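Local coordinates for protein glycosyltransferase Gtf1 (Streptococcus pneumoniae, PDB 4PQG) that belongs to the glycosyltransferases of the GT-B type, with two Rossmann-like domains and an added extended beta-sheet domain, and is modelled with uridine-5'-diphosphate, at residues A[10-16]-A[42-48]; A[33-37]-A[64-69]. All coordinates share one frame; numbering follows the deposited sequence.

Contact 1: A[10-16]-A[42-48]; sequences TIYNINL and SSKFIFT
Thr10 and Ser42 meet through their hydroxyls, with OG1 of Thr10 3.2 Å from OG of Ser42. Next, Ile11 N donates to Ser42 O, and Ile11 O takes the N-H of Lys44. This alternation is that of parallel strands. Tyr12 lies alongside Lys44, pointing the same way; its ring atom CD1 is 3.8 Å from Lys44 CB. The amine of Lys44 leads off to Asn68 O. Asn13 bonds through both backbone and side chain. Its backbone N binds Lys44 O at 2.7 Å, and its side-chain ND2 binds the same oxygen at 3.0 Å. The second bond is almost straight (175°) but reaches the oxygen from above the carbonyl plane. With CG beside the backbone N (chi1 -52°), the amide lies flat over one face of the Phe45 ring, the planes 11° apart and ND2 above the ring centre. OD1 is held by Arg32. Asn13 O then receives Ile46 N at 2.6 Å. On the Tyr12 side of the sheet, Ile46 CD1 packs on Ile14 CG1 (3.8 Å) and Tyr12 CB. Asn15 N continues the ladder to Ile46 O. ND2 of Asn15 is hydrogen-bonded to Glu26 and Gln29 of helix 24-38. Asn15 O accepts Thr48 N at 3.2 Å, where the strands end, and Leu16 CD2 rests against Thr48 OG1. The strands are the two beta elements of a beta-alpha-beta unit in a Rossmann-like domain. The polar groups of Asn13 are buried yet bonded. The ND2 bond, the Arg32 bond and the Phe45 stack together fix its amide's rotation.

Contact 2: A[33-37]-A[64-69]; sequences AGVFR and GFDDNQ
Arg37 and Gln69 make the main polar link between helix 24-38 and the loop that follows helix 56-63. NH1 of Arg37 donates to OE1 of Gln69 at 2.9 Å. The bond lies in the guanidinium plane and uses a lone pair in the carbonyl plane of the amide. The two flat groups are steeply turned, 68° apart. The same OE1 accepts the backbone N of Asp66 at 3.1 Å, which ties the glutamine to its own loop. Its other end, NE2, donates to Ala33 O at 3.2 Å, from above the carbonyl plane. Arg37 N, in the ordinary helical bond, reaches Ala33 O from the opposite face. Both ends of the amide are therefore held, and its rotation is fixed.

Charge adds a looser link. Arg37 NE forms a salt bridge with Asp66 OD2, but the position of that oxygen is uncertain. A bend at chi3 (-58°) folds the guanidinium back over its own helix, so that one face rests on Gly34 CA and Ala33 O. Water also joins the sides: it accepts from Arg37 NH2 at 2.8 Å and donates to Gly64 O.

The apolar part is small. Ala33 CB sits 3.6 Å from Phe65 CD1 and equally near CE1, approaching the ring obliquely. The ring of Phe65 also meets that of Phe45, and Ala33 touches Phe45 too, so the pair packs on strand 42-47 through Phe45.

Gly64, with positive phi (103°), closes helix 56-63 in a Schellman motif. The loop then leads through a short 3-10 turn into strand 70-72. This contact joins the first helix of the Rossmann-like domain to the helix-to-strand connection of the next beta-alpha-beta step.

Overall arrangement
Contacts 1 and 2 are neighbours in the N-terminal Rossmann-like domain, their centres 10 Å apart. Strand 42-47 is the middle element between them. Strand 10-15 pairs along one side, and segment 64-69 leads into strand 70-72 on the other. Phe45 N lies 2.7 Å from Gln69 O, a probable hydrogen bond that joins the two contacts through their backbones. Helix 24-38 links the strands of contact 1 and supplies one side of contact 2. The side chain of Asn15 is about 10 Å from the bound uridine-5'-diphosphate, and the residue Gly64 is about 11 Å from it.

Contact 1: A[10-16]-A[42-48]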
# COMPACT_ATOMS: atom_id res chain seq x y z
N THR A 10 4.13 2.53 23.08
CA THR A 10 4.04 1.81 21.81
C THR A 10 3.20 2.65 20.83
O THR A 10 2.17 3.23 21.21
CB THR A 10 3.46 0.38 21.97
OG1 THR A 10 4.31 -0.37 22.83
CG2 THR A 10 3.39 -0.35 20.62
N ILE A 11 3.69 2.72 19.60
CA ILE A 11 2.97 3.38 18.53
C ILE A 11 2.28 2.32 17.68
O ILE A 11 2.94 1.49 17.06
CB ILE A 11 3.89 4.29 17.71
CG1 ILE A 11 4.52 5.35 18.63
CG2 ILE A 11 3.11 4.96 16.58
CD1 ILE A 11 5.79 5.96 18.08
N TYR A 12 0.94 2.33 17.70
CA TYR A 12 0.13 1.38 16.94
C TYR A 12 -0.35 2.09 15.70
O TYR A 12 -0.91 3.19 15.78
CB TYR A 12 -1.07 0.89 17.77
CG TYR A 12 -0.65 0.13 19.01
CD1 TYR A 12 -0.32 -1.23 18.95
CD2 TYR A 12 -0.56 0.78 20.24
CE1 TYR A 12 0.09 -1.92 20.09
CE2 TYR A 12 -0.16 0.10 21.39
CZ TYR A 12 0.17 -1.24 21.30
OH TYR A 12 0.58 -1.89 22.44
N ASN A 13 -0.13 1.47 14.55
CA ASN A 13 -0.53 2.03 13.27
C ASN A 13 -1.54 1.07 12.63
O ASN A 13 -1.28 -0.13 12.55
CB ASN A 13 0.69 2.16 12.36
CG ASN A 13 1.85 2.90 13.02
OD1 ASN A 13 2.12 4.04 12.69
ND2 ASN A 13 2.56 2.23 13.94
N ILE A 14 -2.65 1.62 12.14
CA ILE A 14 -3.78 0.83 11.65
C ILE A 14 -4.06 1.07 10.16
O ILE A 14 -4.25 2.21 9.72
CB ILE A 14 -5.05 1.08 12.51
CG1 ILE A 14 -4.82 0.56 13.94
CG2 ILE A 14 -6.25 0.37 11.91
CD1 ILE A 14 -5.83 1.02 14.96
N ASN A 15 -4.06 -0.02 9.40
CA ASN A 15 -4.34 0.02 7.97
C ASN A 15 -5.29 -1.15 7.68
O ASN A 15 -5.41 -2.07 8.49
CB ASN A 15 -3.04 -0.11 7.18
CG ASN A 15 -3.18 0.27 5.69
OD1 ASN A 15 -4.25 0.62 5.21
ND2 ASN A 15 -2.08 0.20 4.98
N LEU A 16 -5.96 -1.12 6.53
CA LEU A 16 -6.78 -2.26 6.15
C LEU A 16 -5.94 -3.45 5.69
O LEU A 16 -6.00 -4.52 6.28
CB LEU A 16 -7.84 -1.87 5.10
CG LEU A 16 -8.71 -0.69 5.53
CD1 LEU A 16 -9.72 -0.34 4.46
CD2 LEU A 16 -9.39 -0.98 6.86
N SER A 42 9.08 1.56 20.09
CA SER A 42 8.23 0.39 19.94
C SER A 42 7.05 0.73 19.03
O SER A 42 6.31 1.69 19.28
CB SER A 42 7.74 -0.10 21.31
OG SER A 42 6.94 -1.27 21.18
N SER A 43 6.89 -0.04 17.96
CA SER A 43 5.77 0.18 17.04
C SER A 43 5.16 -1.10 16.51
O SER A 43 5.83 -2.13 16.40
CB SER A 43 6.21 1.07 15.87
OG SER A 43 7.12 0.37 15.06
N LYS A 44 3.88 -1.01 16.17
CA LYS A 44 3.13 -2.13 15.58
C LYS A 44 2.30 -1.61 14.42
O LYS A 44 1.66 -0.56 14.53
CB LYS A 44 2.21 -2.79 16.61
CG LYS A 44 2.92 -3.28 17.87
CD LYS A 44 3.82 -4.47 17.61
CE LYS A 44 4.33 -5.02 18.94
NZ LYS A 44 5.08 -6.30 18.75
N PHE A 45 2.33 -2.34 13.32
CA PHE A 45 1.51 -2.05 12.16
C PHE A 45 0.44 -3.13 12.02
O PHE A 45 0.72 -4.29 11.76
CB PHE A 45 2.38 -1.87 10.91
CG PHE A 45 3.30 -0.69 11.02
CD1 PHE A 45 2.96 0.53 10.45
CD2 PHE A 45 4.49 -0.78 11.74
CE1 PHE A 45 3.80 1.64 10.56
CE2 PHE A 45 5.32 0.32 11.87
CZ PHE A 45 4.98 1.54 11.29
N ILE A 46 -0.79 -2.71 12.28
CA ILE A 46 -1.95 -3.59 12.37
C ILE A 46 -2.67 -3.57 11.03
O ILE A 46 -2.97 -2.50 10.51
CB ILE A 46 -2.91 -3.08 13.47
CG1 ILE A 46 -2.22 -3.10 14.85
CG2 ILE A 46 -4.22 -3.89 13.47
CD1 ILE A 46 -2.78 -2.09 15.83
N PHE A 47 -2.94 -4.75 10.48
CA PHE A 47 -3.81 -4.89 9.30
C PHE A 47 -5.08 -5.64 9.68
O PHE A 47 -5.02 -6.69 10.32
CB PHE A 47 -3.05 -5.61 8.19
CG PHE A 47 -1.77 -4.92 7.81
CD1 PHE A 47 -1.76 -3.96 6.81
CD2 PHE A 47 -0.58 -5.20 8.50
CE1 PHE A 47 -0.59 -3.30 6.47
CE2 PHE A 47 0.59 -4.54 8.17
CZ PHE A 47 0.60 -3.60 7.15
N THR A 48 -6.23 -5.09 9.28
CA THR A 48 -7.54 -5.62 9.71
C THR A 48 -8.27 -6.48 8.69
O THR A 48 -9.25 -7.18 9.04
CB THR A 48 -8.50 -4.50 10.18
OG1 THR A 48 -8.67 -3.55 9.13
CG2 THR A 48 -7.94 -3.79 11.43

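Contact 2: A[33-37]-A[64-69]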
# COMPACT_ATOMS: atom_id res chain seq x y z
N ALA A 33 7.79 2.94 9.63
CA ALA A 33 8.41 1.84 10.36
C ALA A 33 9.93 1.97 10.41
O ALA A 33 10.54 1.66 11.43
CB ALA A 33 8.01 0.50 9.75
N GLY A 34 10.52 2.40 9.29
CA GLY A 34 11.96 2.67 9.22
C GLY A 34 12.39 3.76 10.17
O GLY A 34 13.46 3.68 10.78
N VAL A 35 11.54 4.78 10.31
CA VAL A 35 11.79 5.88 11.24
C VAL A 35 11.69 5.41 12.70
O VAL A 35 12.55 5.75 13.52
CB VAL A 35 10.79 7.04 11.04
CG1 VAL A 35 10.87 8.02 12.21
CG2 VAL A 35 11.06 7.77 9.72
N PHE A 36 10.65 4.65 13.01
CA PHE A 36 10.46 4.16 14.37
C PHE A 36 11.59 3.23 14.81
O PHE A 36 12.00 3.28 15.97
CB PHE A 36 9.09 3.52 14.54
CG PHE A 36 7.94 4.49 14.41
CD1 PHE A 36 8.13 5.85 14.67
CD2 PHE A 36 6.68 4.05 14.06
CE1 PHE A 36 7.08 6.74 14.58
CE2 PHE A 36 5.62 4.94 13.97
CZ PHE A 36 5.81 6.29 14.23
N ARG A 37 12.09 2.41 13.89
CA ARG A 37 13.23 1.55 14.17
C ARG A 37 14.47 2.38 14.51
O ARG A 37 15.17 2.09 15.50
CB ARG A 37 13.54 0.62 12.98
CG ARG A 37 12.55 -0.51 12.81
CD ARG A 37 13.07 -1.60 11.89
NE ARG A 37 13.41 -1.12 10.55
CZ ARG A 37 12.60 -1.13 9.49
NH1 ARG A 37 11.36 -1.60 9.57
NH2 ARG A 37 13.05 -0.65 8.34
N GLY A 64 9.35 -4.41 3.70
CA GLY A 64 10.40 -4.07 4.62
C GLY A 64 10.05 -3.94 6.09
O GLY A 64 10.91 -3.52 6.86
N PHE A 65 8.83 -4.30 6.50
CA PHE A 65 8.53 -4.35 7.95
C PHE A 65 9.32 -5.50 8.59
O PHE A 65 9.51 -6.55 7.96
CB PHE A 65 7.04 -4.60 8.21
CG PHE A 65 6.13 -3.47 7.84
CD1 PHE A 65 6.12 -2.27 8.57
CD2 PHE A 65 5.24 -3.61 6.79
CE1 PHE A 65 5.26 -1.24 8.22
CE2 PHE A 65 4.38 -2.58 6.44
CZ PHE A 65 4.38 -1.39 7.15
N ASP A 66 9.79 -5.32 9.83
CA ASP A 66 10.31 -6.45 10.61
C ASP A 66 9.12 -7.24 11.12
O ASP A 66 8.10 -6.64 11.45
CB ASP A 66 11.08 -5.97 11.84
CG ASP A 66 12.33 -5.20 11.48
OD1 ASP A 66 13.05 -5.59 10.54
OD2 ASP A 66 12.60 -4.22 12.18
N ASP A 67 9.26 -8.57 11.21
CA ASP A 67 8.18 -9.44 11.70
C ASP A 67 7.62 -8.97 13.05
O ASP A 67 6.42 -9.02 13.27
CB ASP A 67 8.65 -10.89 11.82
CG ASP A 67 8.95 -11.53 10.48
OD1 ASP A 67 8.76 -10.89 9.41
OD2 ASP A 67 9.38 -12.70 10.50
N ASN A 68 8.49 -8.50 13.94
CA ASN A 68 8.00 -8.07 15.25
C ASN A 68 7.34 -6.69 15.24
O ASN A 68 6.88 -6.22 16.26
CB ASN A 68 9.10 -8.16 16.32
CG ASN A 68 10.24 -7.19 16.07
OD1 ASN A 68 10.06 -6.11 15.48
ND2 ASN A 68 11.43 -7.57 16.53
N GLN A 69 7.29 -6.04 14.08
CA GLN A 69 6.48 -4.83 13.91
C GLN A 69 5.07 -5.12 13.37
O GLN A 69 4.27 -4.20 13.18
CB GLN A 69 7.19 -3.87 12.96
CG GLN A 69 8.33 -3.08 13.56
CD GLN A 69 9.06 -2.24 12.53
OE1 GLN A 69 9.46 -2.75 11.47
NE2 GLN A 69 9.23 -0.96 12.82
O HOH W 1 10.52 -0.48 7.09